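Local coordinates for protein tRNA uridine(34) acetyltransferase (Methanocaldococcus infernus, PDB 6IA8) that acetylates the wobble uridine 34 of tRNAs from acetyl-CoA, as a radical S-adenosyl-L-methionine enzyme, to give 5-carboxymethyluridine, at residues V62-M68 and K134-M140; A162-R166 and A181-C185; A187-T192 and L208-E214. One frame throughout, in Å; residues are numbered along the deposited sequence.

Contact 1: V62-M68 and K134-M140; sequences VAVVAVM and KIELIIM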
ATOM      1  N   VAL A  62      11.832  -6.231   4.793  1.00 56.53           N
ATOM      2  CA  VAL A  62      11.464  -6.079   3.387  1.00 60.40           C
ATOM      3  C   VAL A  62      12.122  -4.806   2.865  1.00 52.43           C
ATOM      4  O   VAL A  62      11.925  -3.722   3.428  1.00 49.50           O
ATOM      5  CB  VAL A  62       9.940  -6.027   3.197  1.00 54.79           C
ATOM      6  CG1 VAL A  62       9.598  -5.810   1.735  1.00 55.95           C
ATOM      7  CG2 VAL A  62       9.290  -7.303   3.719  1.00 54.37           C
ATOM      8  N   ALA A  63      12.900  -4.937   1.793  1.00 43.21           N
ATOM      9  CA  ALA A  63      13.571  -3.807   1.178  1.00 42.81           C
ATOM     10  C   ALA A  63      12.639  -3.156   0.168  1.00 37.50           C
ATOM     11  O   ALA A  63      12.102  -3.827  -0.718  1.00 40.79           O
ATOM     12  CB  ALA A  63      14.851  -4.257   0.485  1.00 43.15           C
ATOM     13  N   VAL A  64      12.473  -1.849   0.278  1.00 40.78           N
ATOM     14  CA  VAL A  64      11.643  -1.103  -0.665  1.00 36.80           C
ATOM     15  C   VAL A  64      12.540  -0.583  -1.777  1.00 35.45           C
ATOM     16  O   VAL A  64      13.506   0.140  -1.516  1.00 37.85           O
ATOM     17  CB  VAL A  64      10.906   0.053   0.024  1.00 48.38           C
ATOM     18  CG1 VAL A  64      10.154   0.853  -1.020  1.00 39.62           C
ATOM     19  CG2 VAL A  64       9.939  -0.480   1.092  1.00 45.49           C
ATOM     20  N   VAL A  65      12.236  -0.962  -3.007  1.00 31.83           N
ATOM     21  CA  VAL A  65      13.013  -0.575  -4.178  1.00 33.20           C
ATOM     22  C   VAL A  65      12.059   0.221  -5.055  1.00 37.52           C
ATOM     23  O   VAL A  65      11.210  -0.352  -5.743  1.00 34.20           O
ATOM     24  CB  VAL A  65      13.574  -1.791  -4.924  1.00 33.87           C
ATOM     25  CG1 VAL A  65      14.212  -1.404  -6.242  1.00 36.18           C
ATOM     26  CG2 VAL A  65      14.578  -2.578  -4.048  1.00 35.73           C
ATOM     27  N   ALA A  66      12.200   1.540  -5.037  1.00 37.02           N
ATOM     28  CA  ALA A  66      11.357   2.440  -5.808  1.00 39.08           C
ATOM     29  C   ALA A  66      12.111   2.890  -7.050  1.00 37.32           C
ATOM     30  O   ALA A  66      13.220   3.410  -6.941  1.00 35.71           O
ATOM     31  CB  ALA A  66      10.973   3.657  -4.968  1.00 43.52           C
ATOM     32  N   VAL A  67      11.502   2.712  -8.220  1.00 35.05           N
ATOM     33  CA  VAL A  67      12.146   3.031  -9.490  1.00 36.89           C
ATOM     34  C   VAL A  67      11.230   3.903 -10.337  1.00 40.51           C
ATOM     35  O   VAL A  67      10.008   3.890 -10.188  1.00 38.77           O
ATOM     36  CB  VAL A  67      12.525   1.764 -10.282  1.00 33.34           C
ATOM     37  CG1 VAL A  67      13.496   0.893  -9.467  1.00 37.35           C
ATOM     38  CG2 VAL A  67      11.309   0.991 -10.644  1.00 36.97           C
ATOM     39  N   MET A  68      11.846   4.645 -11.260  1.00 38.22           N
ATOM     40  CA  MET A  68      11.166   5.651 -12.067  1.00 47.14           C
ATOM     41  C   MET A  68      11.109   5.219 -13.527  1.00 46.15           C
ATOM     42  O   MET A  68      12.084   4.706 -14.078  1.00 46.59           O
ATOM     43  CB  MET A  68      11.883   7.000 -11.969  1.00 54.04           C
ATOM     44  CG  MET A  68      11.375   7.928 -10.884  1.00 89.14           C
ATOM     45  SD  MET A  68      10.035   8.973 -11.470  1.00 96.38           S
ATOM     46  CE  MET A  68       9.455   9.680  -9.931  1.00104.96           C
ATOM     47  N   LYS A 134      13.940 -10.070   0.441  1.00 37.32           N
ATOM     48  CA  LYS A 134      12.551  -9.754   0.129  1.00 40.70           C
ATOM     49  C   LYS A 134      12.463  -8.306  -0.339  1.00 40.29           C
ATOM     50  O   LYS A 134      12.874  -7.385   0.384  1.00 36.75           O
ATOM     51  CB  LYS A 134      11.650  -9.952   1.360  1.00 47.72           C
ATOM     52  CG  LYS A 134      11.638 -11.338   1.926  1.00 64.80           C
ATOM     53  CD  LYS A 134      10.589 -11.442   3.050  1.00 76.76           C
ATOM     54  CE  LYS A 134      10.704 -12.745   3.819  1.00103.61           C
ATOM     55  NZ  LYS A 134      11.878 -12.745   4.731  1.00138.11           N
ATOM     56  N   ILE A 135      11.898  -8.096  -1.526  1.00 34.13           N
ATOM     57  CA  ILE A 135      11.858  -6.774  -2.137  1.00 33.75           C
ATOM     58  C   ILE A 135      10.423  -6.387  -2.471  1.00 35.00           C
ATOM     59  O   ILE A 135       9.694  -7.155  -3.107  1.00 33.69           O
ATOM     60  CB  ILE A 135      12.742  -6.732  -3.398  1.00 36.86           C
ATOM     61  CG1 ILE A 135      14.239  -6.787  -2.992  1.00 40.37           C
ATOM     62  CG2 ILE A 135      12.447  -5.464  -4.211  1.00 39.01           C
ATOM     63  CD1 ILE A 135      15.168  -6.955  -4.157  1.00 54.81           C
ATOM     64  N   GLU A 136      10.035  -5.186  -2.075  1.00 34.30           N
ATOM     65  CA  GLU A 136       8.821  -4.538  -2.554  1.00 35.97           C
ATOM     66  C   GLU A 136       9.254  -3.573  -3.651  1.00 30.33           C
ATOM     67  O   GLU A 136       9.984  -2.616  -3.381  1.00 35.57           O
ATOM     68  CB  GLU A 136       8.102  -3.779  -1.437  1.00 57.60           C
ATOM     69  CG  GLU A 136       6.972  -2.881  -1.965  1.00 41.78           C
ATOM     70  CD  GLU A 136       6.331  -1.987  -0.883  1.00 49.78           C
ATOM     71  OE1 GLU A 136       6.906  -1.844   0.206  1.00 59.66           O
ATOM     72  OE2 GLU A 136       5.251  -1.433  -1.141  1.00 77.96           O
ATOM     73  N   LEU A 137       8.804  -3.829  -4.873  1.00 29.85           N
ATOM     74  CA  LEU A 137       9.127  -3.016  -6.033  1.00 31.68           C
ATOM     75  C   LEU A 137       8.001  -2.020  -6.241  1.00 32.31           C
ATOM     76  O   LEU A 137       6.826  -2.404  -6.278  1.00 33.28           O
ATOM     77  CB  LEU A 137       9.282  -3.890  -7.263  1.00 28.87           C
ATOM     78  CG  LEU A 137       9.653  -3.179  -8.558  1.00 29.17           C
ATOM     79  CD1 LEU A 137      10.997  -2.517  -8.443  1.00 35.79           C
ATOM     80  CD2 LEU A 137       9.608  -4.226  -9.679  1.00 36.05           C
ATOM     81  N   ILE A 138       8.358  -0.744  -6.315  1.00 31.51           N
ATOM     82  CA  ILE A 138       7.388   0.335  -6.461  1.00 28.67           C
ATOM     83  C   ILE A 138       7.684   1.043  -7.769  1.00 31.01           C
ATOM     84  O   ILE A 138       8.785   1.581  -7.943  1.00 34.27           O
ATOM     85  CB  ILE A 138       7.445   1.341  -5.305  1.00 34.77           C
ATOM     86  CG1 ILE A 138       7.237   0.645  -3.959  1.00 37.02           C
ATOM     87  CG2 ILE A 138       6.345   2.409  -5.484  1.00 35.78           C
ATOM     88  CD1 ILE A 138       7.231   1.598  -2.781  1.00 37.04           C
ATOM     89  N   ILE A 139       6.696   1.087  -8.659  1.00 32.15           N
ATOM     90  CA  ILE A 139       6.822   1.733  -9.963  1.00 37.82           C
ATOM     91  C   ILE A 139       6.246   3.136  -9.846  1.00 33.73           C
ATOM     92  O   ILE A 139       5.034   3.314  -9.696  1.00 37.23           O
ATOM     93  CB  ILE A 139       6.110   0.942 -11.067  1.00 45.64           C
ATOM     94  CG1 ILE A 139       6.536  -0.536 -11.039  1.00 39.76           C
ATOM     95  CG2 ILE A 139       6.384   1.585 -12.439  1.00 41.19           C
ATOM     96  CD1 ILE A 139       8.015  -0.788 -11.207  1.00 37.70           C
ATOM     97  N   MET A 140       7.108   4.134  -9.906  1.00 37.58           N
ATOM     98  CA  MET A 140       6.703   5.515  -9.704  1.00 44.46           C
ATOM     99  C   MET A 140       6.527   6.229 -11.039  1.00 53.74           C
ATOM    100  O   MET A 140       7.205   5.918 -12.023  1.00 55.18           O
ATOM    101  CB  MET A 140       7.740   6.251  -8.863  1.00 50.68           C
ATOM    102  CG  MET A 140       7.951   5.657  -7.496  1.00 48.64           C
ATOM    103  SD  MET A 140       9.100   6.608  -6.504  1.00 56.77           S
ATOM    104  CE  MET A 140      10.571   6.540  -7.514  1.00 59.98           C
TER

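Contact 2: A162-R166 and A181-C185; sequences AMNER and AKHRC. With SO4 (sulfate ion), chain H.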
ATOM      1  N   ALA A 162      17.393  -7.724 -12.589  1.00 32.72           N
ATOM      2  CA  ALA A 162      18.342  -7.205 -11.611  1.00 36.34           C
ATOM      3  C   ALA A 162      18.233  -7.950 -10.297  1.00 39.12           C
ATOM      4  O   ALA A 162      19.248  -8.229  -9.657  1.00 34.79           O
ATOM      5  CB  ALA A 162      18.110  -5.721 -11.366  1.00 34.00           C
ATOM      6  N   MET A 163      17.013  -8.293  -9.885  1.00 32.17           N
ATOM      7  CA  MET A 163      16.853  -9.067  -8.662  1.00 34.93           C
ATOM      8  C   MET A 163      17.376 -10.474  -8.852  1.00 32.94           C
ATOM      9  O   MET A 163      17.980 -11.037  -7.932  1.00 36.34           O
ATOM     10  CB  MET A 163      15.384  -9.119  -8.232  1.00 32.13           C
ATOM     11  CG  MET A 163      14.767  -7.753  -7.963  1.00 35.68           C
ATOM     12  SD  MET A 163      13.033  -7.981  -7.485  1.00 36.40           S
ATOM     13  CE  MET A 163      12.313  -6.511  -8.215  1.00 35.47           C
ATOM     14  N   ASN A 164      17.098 -11.077 -10.021  1.00 29.87           N
ATOM     15  CA  ASN A 164      17.524 -12.448 -10.298  1.00 37.41           C
ATOM     16  C   ASN A 164      19.027 -12.544 -10.528  1.00 50.22           C
ATOM     17  O   ASN A 164      19.606 -13.628 -10.386  1.00 35.60           O
ATOM     18  CB  ASN A 164      16.809 -13.016 -11.533  1.00 33.18           C
ATOM     19  CG  ASN A 164      15.295 -13.080 -11.370  1.00 45.07           C
ATOM     20  OD1 ASN A 164      14.780 -13.100 -10.259  1.00 38.14           O
ATOM     21  ND2 ASN A 164      14.580 -13.118 -12.484  1.00 35.68           N
ATOM     22  N   GLU A 165      19.658 -11.441 -10.911  1.00 39.65           N
ATOM     23  CA  GLU A 165      21.073 -11.425 -11.273  1.00 39.73           C
ATOM     24  C   GLU A 165      21.355 -12.325 -12.473  1.00 41.84           C
ATOM     25  O   GLU A 165      22.377 -13.018 -12.537  1.00 40.91           O
ATOM     26  CB  GLU A 165      21.957 -11.807 -10.088  1.00 46.81           C
ATOM     27  CG  GLU A 165      21.935 -10.791  -8.947  1.00 57.90           C
ATOM     28  CD  GLU A 165      22.597 -11.322  -7.687  1.00 75.13           C
ATOM     29  OE1 GLU A 165      22.129 -10.992  -6.583  1.00106.25           O
ATOM     30  OE2 GLU A 165      23.574 -12.086  -7.806  1.00121.28           O
ATOM     31  N   ARG A 166      20.459 -12.280 -13.455  1.00 37.90           N
ATOM     32  CA  ARG A 166      20.699 -12.956 -14.727  1.00 44.32           C
ATOM     33  C   ARG A 166      19.686 -12.471 -15.760  1.00 38.65           C
ATOM     34  O   ARG A 166      18.594 -12.006 -15.420  1.00 44.82           O
ATOM     35  CB  ARG A 166      20.621 -14.482 -14.575  1.00 41.32           C
ATOM     36  CG  ARG A 166      19.302 -14.968 -14.027  1.00 46.89           C
ATOM     37  CD  ARG A 166      19.035 -16.423 -14.479  1.00 61.28           C
ATOM     38  NE  ARG A 166      18.680 -16.499 -15.894  1.00 59.92           N
ATOM     39  CZ  ARG A 166      18.299 -17.609 -16.518  1.00 66.07           C
ATOM     40  NH1 ARG A 166      18.225 -18.753 -15.846  1.00 64.16           N
ATOM     41  NH2 ARG A 166      17.992 -17.571 -17.812  1.00 65.26           N
ATOM     42  N   ALA A 181      14.638 -16.855  -6.378  1.00 38.87           N
ATOM     43  CA  ALA A 181      15.873 -16.094  -6.467  1.00 42.88           C
ATOM     44  C   ALA A 181      16.374 -15.671  -5.080  1.00 42.27           C
ATOM     45  O   ALA A 181      15.696 -15.826  -4.059  1.00 43.14           O
ATOM     46  CB  ALA A 181      15.671 -14.859  -7.349  1.00 45.49           C
ATOM     47  N   LYS A 182      17.586 -15.102  -5.060  1.00 40.55           N
ATOM     48  CA  LYS A 182      18.132 -14.570  -3.816  1.00 50.60           C
ATOM     49  C   LYS A 182      17.426 -13.284  -3.397  1.00 52.18           C
ATOM     50  O   LYS A 182      17.314 -13.000  -2.204  1.00 50.93           O
ATOM     51  CB  LYS A 182      19.631 -14.326  -3.958  1.00 54.03           C
ATOM     52  CG  LYS A 182      20.472 -15.598  -3.993  1.00 71.59           C
ATOM     53  CD  LYS A 182      21.978 -15.283  -3.991  1.00 59.85           C
ATOM     54  N   HIS A 183      16.931 -12.503  -4.350  1.00 35.44           N
ATOM     55  CA  HIS A 183      16.204 -11.261  -4.077  1.00 36.94           C
ATOM     56  C   HIS A 183      14.796 -11.454  -4.626  1.00 35.31           C
ATOM     57  O   HIS A 183      14.558 -11.304  -5.826  1.00 39.83           O
ATOM     58  CB  HIS A 183      16.896 -10.065  -4.717  1.00 38.27           C
ATOM     59  CG  HIS A 183      18.348  -9.954  -4.372  1.00 40.45           C
ATOM     60  ND1 HIS A 183      18.789  -9.469  -3.158  1.00 48.01           N
ATOM     61  CD2 HIS A 183      19.459 -10.249  -5.087  1.00 45.59           C
ATOM     62  CE1 HIS A 183      20.110  -9.465  -3.144  1.00 48.82           C
ATOM     63  NE2 HIS A 183      20.540  -9.928  -4.304  1.00 45.07           N
ATOM     64  N   ARG A 184      13.868 -11.849  -3.773  1.00 33.98           N
ATOM     65  CA  ARG A 184      12.521 -12.178  -4.223  1.00 32.51           C
ATOM     66  C   ARG A 184      11.624 -10.952  -4.223  1.00 33.16           C
ATOM     67  O   ARG A 184      11.615 -10.185  -3.250  1.00 32.20           O
ATOM     68  CB  ARG A 184      11.907 -13.247  -3.329  1.00 37.61           C
ATOM     69  CG  ARG A 184      12.688 -14.536  -3.319  1.00 46.94           C
ATOM     70  CD  ARG A 184      11.787 -15.680  -2.935  1.00 53.83           C
ATOM     71  NE  ARG A 184      12.505 -16.917  -2.682  1.00 89.29           N
ATOM     72  CZ  ARG A 184      11.915 -18.071  -2.385  1.00 86.93           C
ATOM     73  NH1 ARG A 184      10.589 -18.149  -2.329  1.00 82.68           N
ATOM     74  NH2 ARG A 184      12.650 -19.147  -2.154  1.00 66.09           N
ATOM     75  N   CYS A 185      10.877 -10.773  -5.319  1.00 34.19           N
ATOM     76  CA  CYS A 185       9.877  -9.713  -5.409  1.00 33.42           C
ATOM     77  C   CYS A 185       8.619 -10.180  -4.683  1.00 36.33           C
ATOM     78  O   CYS A 185       7.806 -10.928  -5.241  1.00 37.91           O
ATOM     79  CB  CYS A 185       9.584  -9.365  -6.861  1.00 36.86           C
ATOM     80  SG  CYS A 185       8.341  -7.988  -6.974  1.00 36.43           S
TER
HETATM   81  S   SO4 H 607      24.205 -10.563  -4.098  1.00112.02           S
HETATM   82  O1  SO4 H 607      23.455 -11.781  -4.411  1.00112.63           O
HETATM   83  O2  SO4 H 607      24.686 -10.637  -2.722  1.00112.91           O
HETATM   84  O3  SO4 H 607      25.341 -10.440  -5.008  1.00114.69           O
HETATM   85  O4  SO4 H 607      23.348  -9.386  -4.245  1.00107.28           O

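Contact 3: A187-T192 and L208-E214; sequences ALCIET and LGATRVE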
ATOM      1  N   ALA A 187       6.289  -8.156  -3.398  1.00 29.78           N
ATOM      2  CA  ALA A 187       5.192  -7.226  -3.609  1.00 32.84           C
ATOM      3  C   ALA A 187       5.585  -6.291  -4.738  1.00 31.68           C
ATOM      4  O   ALA A 187       6.751  -5.910  -4.866  1.00 34.35           O
ATOM      5  CB  ALA A 187       4.867  -6.408  -2.353  1.00 34.46           C
ATOM      6  N   LEU A 188       4.591  -5.877  -5.514  1.00 28.52           N
ATOM      7  CA  LEU A 188       4.808  -4.969  -6.635  1.00 29.10           C
ATOM      8  C   LEU A 188       3.685  -3.952  -6.605  1.00 38.51           C
ATOM      9  O   LEU A 188       2.514  -4.323  -6.755  1.00 33.90           O
ATOM     10  CB  LEU A 188       4.808  -5.714  -7.966  1.00 34.33           C
ATOM     11  CG  LEU A 188       4.724  -4.896  -9.271  1.00 34.03           C
ATOM     12  CD1 LEU A 188       5.785  -3.875  -9.317  1.00 40.37           C
ATOM     13  CD2 LEU A 188       4.811  -5.845 -10.498  1.00 48.95           C
ATOM     14  N   CYS A 189       4.044  -2.689  -6.401  1.00 31.28           N
ATOM     15  CA  CYS A 189       3.083  -1.604  -6.302  1.00 29.81           C
ATOM     16  C   CYS A 189       3.201  -0.709  -7.525  1.00 36.78           C
ATOM     17  O   CYS A 189       4.306  -0.299  -7.894  1.00 36.27           O
ATOM     18  CB  CYS A 189       3.297  -0.760  -5.050  1.00 32.70           C
ATOM     19  SG  CYS A 189       2.002   0.614  -4.975  1.00 44.95           S
ATOM     20  N   ILE A 190       2.067  -0.415  -8.150  1.00 30.56           N
ATOM     21  CA  ILE A 190       2.003   0.441  -9.331  1.00 31.59           C
ATOM     22  C   ILE A 190       1.187   1.674  -8.970  1.00 35.31           C
ATOM     23  O   ILE A 190       0.082   1.558  -8.434  1.00 31.61           O
ATOM     24  CB  ILE A 190       1.393  -0.302 -10.530  1.00 33.42           C
ATOM     25  CG1 ILE A 190       2.282  -1.491 -10.890  1.00 42.92           C
ATOM     26  CG2 ILE A 190       1.299   0.635 -11.768  1.00 34.06           C
ATOM     27  CD1 ILE A 190       1.767  -2.287 -12.022  1.00 45.05           C
ATOM     28  N   GLU A 191       1.743   2.847  -9.215  1.00 33.41           N
ATOM     29  CA  GLU A 191       1.017   4.088  -8.995  1.00 38.35           C
ATOM     30  C   GLU A 191       0.314   4.464 -10.285  1.00 41.68           C
ATOM     31  O   GLU A 191       0.890   4.335 -11.375  1.00 39.82           O
ATOM     32  CB  GLU A 191       1.970   5.203  -8.564  1.00 52.80           C
ATOM     33  CG  GLU A 191       2.841   4.845  -7.370  1.00 82.10           C
ATOM     34  CD  GLU A 191       3.692   6.007  -6.894  1.00 72.26           C
ATOM     35  OE1 GLU A 191       3.867   6.980  -7.655  1.00 67.62           O
ATOM     36  OE2 GLU A 191       4.180   5.954  -5.751  1.00 68.22           O
ATOM     37  N   THR A 192      -0.928   4.934 -10.173  1.00 36.97           N
ATOM     38  CA  THR A 192      -1.651   5.288 -11.388  1.00 35.71           C
ATOM     39  C   THR A 192      -2.709   6.342 -11.123  1.00 40.30           C
ATOM     40  O   THR A 192      -3.183   6.495  -9.999  1.00 37.14           O
ATOM     41  CB  THR A 192      -2.326   4.063 -12.022  1.00 46.41           C
ATOM     42  OG1 THR A 192      -2.814   4.371 -13.348  1.00 47.57           O
ATOM     43  CG2 THR A 192      -3.488   3.589 -11.137  1.00 45.98           C
ATOM     44  N   LEU A 208       1.678  -8.453 -14.860  1.00 36.44           N
ATOM     45  CA  LEU A 208       2.997  -8.032 -14.411  1.00 37.39           C
ATOM     46  C   LEU A 208       3.356  -8.585 -13.036  1.00 33.32           C
ATOM     47  O   LEU A 208       4.527  -8.539 -12.653  1.00 36.21           O
ATOM     48  CB  LEU A 208       3.056  -6.511 -14.361  1.00 34.86           C
ATOM     49  CG  LEU A 208       2.868  -5.750 -15.661  1.00 36.12           C
ATOM     50  CD1 LEU A 208       2.762  -4.264 -15.439  1.00 35.65           C
ATOM     51  CD2 LEU A 208       4.002  -6.062 -16.639  1.00 34.83           C
ATOM     52  N   GLY A 209       2.383  -9.058 -12.265  1.00 34.04           N
ATOM     53  CA  GLY A 209       2.625  -9.492 -10.904  1.00 36.73           C
ATOM     54  C   GLY A 209       2.286  -8.473  -9.841  1.00 39.61           C
ATOM     55  O   GLY A 209       2.754  -8.607  -8.700  1.00 31.97           O
ATOM     56  N   ALA A 210       1.502  -7.456 -10.176  1.00 31.96           N
ATOM     57  CA  ALA A 210       1.164  -6.421  -9.204  1.00 32.87           C
ATOM     58  C   ALA A 210       0.367  -7.007  -8.055  1.00 32.01           C
ATOM     59  O   ALA A 210      -0.460  -7.896  -8.249  1.00 33.60           O
ATOM     60  CB  ALA A 210       0.357  -5.293  -9.862  1.00 34.78           C
ATOM     61  N   THR A 211       0.602  -6.478  -6.856  1.00 29.32           N
ATOM     62  CA  THR A 211      -0.172  -6.817  -5.683  1.00 30.59           C
ATOM     63  C   THR A 211      -0.836  -5.610  -5.067  1.00 33.40           C
ATOM     64  O   THR A 211      -1.736  -5.797  -4.240  1.00 32.70           O
ATOM     65  CB  THR A 211       0.729  -7.476  -4.626  1.00 38.55           C
ATOM     66  OG1 THR A 211       1.853  -6.625  -4.347  1.00 35.12           O
ATOM     67  CG2 THR A 211       1.265  -8.838  -5.165  1.00 38.30           C
ATOM     68  N   ARG A 212      -0.383  -4.384  -5.392  1.00 29.37           N
ATOM     69  CA  ARG A 212      -0.945  -3.166  -4.814  1.00 32.08           C
ATOM     70  C   ARG A 212      -1.036  -2.112  -5.902  1.00 30.17           C
ATOM     71  O   ARG A 212      -0.137  -2.006  -6.737  1.00 31.02           O
ATOM     72  CB  ARG A 212      -0.105  -2.636  -3.642  1.00 39.42           C
ATOM     73  CG  ARG A 212      -0.692  -1.408  -2.938  1.00 88.63           C
ATOM     74  CD  ARG A 212       0.214  -0.933  -1.802  1.00107.91           C
ATOM     75  NE  ARG A 212       1.294  -0.066  -2.270  1.00132.23           N
ATOM     76  CZ  ARG A 212       2.340   0.298  -1.537  1.00136.84           C
ATOM     77  NH1 ARG A 212       2.463  -0.133  -0.292  1.00126.06           N
ATOM     78  NH2 ARG A 212       3.268   1.088  -2.054  1.00160.16           N
ATOM     79  N   VAL A 213      -2.125  -1.341  -5.899  1.00 29.54           N
ATOM     80  CA  VAL A 213      -2.293  -0.216  -6.810  1.00 31.66           C
ATOM     81  C   VAL A 213      -2.575   1.039  -5.991  1.00 35.80           C
ATOM     82  O   VAL A 213      -3.465   1.052  -5.134  1.00 32.55           O
ATOM     83  CB  VAL A 213      -3.420  -0.468  -7.827  1.00 28.86           C
ATOM     84  CG1 VAL A 213      -3.628   0.801  -8.716  1.00 31.85           C
ATOM     85  CG2 VAL A 213      -3.131  -1.651  -8.686  1.00 28.62           C
ATOM     86  N   GLU A 214      -1.793   2.079  -6.228  1.00 27.88           N
ATOM     87  CA  GLU A 214      -1.948   3.353  -5.545  1.00 29.48           C
ATOM     88  C   GLU A 214      -2.610   4.321  -6.513  1.00 33.32           C
ATOM     89  O   GLU A 214      -2.061   4.586  -7.590  1.00 35.35           O
ATOM     90  CB  GLU A 214      -0.607   3.924  -5.084  1.00 31.42           C
ATOM     91  CG  GLU A 214      -0.768   5.197  -4.246  1.00 36.82           C
ATOM     92  CD  GLU A 214       0.545   5.952  -4.035  1.00 59.82           C
ATOM     93  OE1 GLU A 214       0.618   7.136  -4.437  1.00 70.82           O
ATOM     94  OE2 GLU A 214       1.489   5.357  -3.480  1.00 71.11           O
TER

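Contact 1: V62-M68 and K134-M140
A63 and I135 open a run of six parallel bridges, in step to M68 and M140, that lays two strands of the radical SAM core side by side. Main-chain bonding follows the parallel ladder: A63, V65 and V67 each donate to the residue before their partner and accept from the one after it. The bond from V65 N to E136 O, 2.8 Å, is practically straight at 179°, whereas I138 N reaches V65 O from well out of the carbonyl plane, tilted by 29°.

On one face the beta-branched V65, V67, I135 and I139 suit a strand, with L137 filling in and A63 as the small member. V65 CG2 meets I135 CG2 at 3.6 Å. With V67 CG1 anti to the carbonyl carbon (chi1 -60°), CG2 is left between backbone N and carbonyl carbon and meets I139 CD1, 3.8 Å away. On the other face V64 CG1 presses tightly on the tip of I138, 3.5 Å from CD1. A66 is small enough for M140 to pass over it, SD lying 3.8 Å from A66 CB; the methionine chain bends at its CG-SD bond, and CE touches M68 CG at 3.7 Å, the two flexible chains crossing at about a right angle.

The charged side chain on this second face is E136. Extended alongside V64, it rests OE1 against V64 CG2 at 3.4 Å, while OE2 forms a salt bridge with R212. K134, at the strand start, probably binds acetyl-CoA.

Strand 63-68 is an edge strand of the parallel sheet within this chain, and strand 184-192 bonds to the other side of 134-140. Helices 114-127 and 149-164 cover the V65 and L137 face, as in the partial TIM barrel of this superfamily.

Contact 2: A162-R166 and A181-C185
M163, in the last turn of helix 149-164, lies against H183 and C185. Its CB sits 3.4 Å from H183 O, and its unbranched chain runs on, CG being anti to the carbonyl carbon (chi1 -60°), until SD rests 3.8 Å from C185 CB. Methionine fits this buried spot because a flexible thioether can follow the strand; its CG also packs on I135 and its CE on L137. The carbonyl of the same residue faces the edge of the imidazole, M163 O being 3.3 Å from H183 CD2, near the ring plane.

N164 turns its amide back to the incoming chain. OD1 touches the methyl of A181, at 3.5 Å from CB, and the small A181 lets the helix end and the incoming chain come close; the polar bonds of this amide go to helix 171-178, OD1 accepting from N178 ND2 and ND2 donating to A174 O. The turn closes the crossover of a beta-alpha-beta unit of the radical SAM core: strand 134-140, helix 149-164, then strand 184-192, with helix 171-178 inserted on the return.

E165 ends the helix with a positive phi of 61°, and its extended chain carries the carboxylate to the imidazole edge. H183 NE2 donates to E165 OE1 at 3.0 Å, but only weakly, the angle at hydrogen being 122°. The same N-H points better at a bound sulfate, probably from the crystallisation liquor, with NE2 2.9 Å from O4. On the other side of the ring, ND1 bonds to T132 O. With acceptors at both nitrogens and a carboxylate and sulfate nearby, the imidazole is probably protonated at each.

Contact 3: A187-T192 and L208-E214
The side chains of E191 and E214 run side by side and point the same way, with their carboxylate planes turned 42° from each other and OE2 of E191 3.6 Å from OE2 of E214. The other flat group, the guanidinium of R212, has C189 SG at its edge and in its plane; this side chain is poorly ordered and the modelled approach too short, so its detail is doubtful, but NH1 reaches across strand 184-192 to strand 134-140.

Beneath these groups runs a parallel ladder, C189 with R212, I190 with V213 and E191 with E214, in which T192 N to E214 O is a bond of 2.8 Å. Where the ladder starts, L188 O accepts from two donors, T211 N at 2.9 Å and R212 N at 3.2 Å. The hydroxyl of T211 takes the N-H of L188, OG1 lying 3.1 Å from that nitrogen; held between backbone N and carbonyl carbon (chi1 54°), it is turned to meet the strand, which makes threonine apt here.

Helix 199-208 ends at G209 in a Schellman motif whose positive phi suits glycine, and swings into the second strand of this beta-alpha-beta unit. On the helix-facing side I190 CD1 reaches A210 CB at 4.0 Å and L208 CD1 at 4.1 Å, while T192 CG2 packs on V213 CG1 at 3.7 Å.

Two acids so near each other would be costly if both were fully charged. The salt bridge from E214 OE2 to K286 probably offsets this, so that the pairing may depend on a lysine two strands further across the sheet.

From the N terminus, residues 62-68 start the sheet, the chain makes an excursion that includes helix 114-127, and contact 1 closes when strand 134-140 is laid down. Helix 149-164 then leads to contact 2, where 181-185 closes a shorter loop holding helix 171-178. The strand continues directly into 187-192, and after helix 199-208 the segment 208-214 closes contact 3. The three loops follow in series, none nested or crossed. Strand 184-192 joins contacts 2 and 3, and contact 1 is sewn to contact 3 by L137 O with C189 N and I139 N with C189 O. Contacts 1 and 3 thus unite four consecutive strands, while contact 2 fastens a covering helix to the sheet.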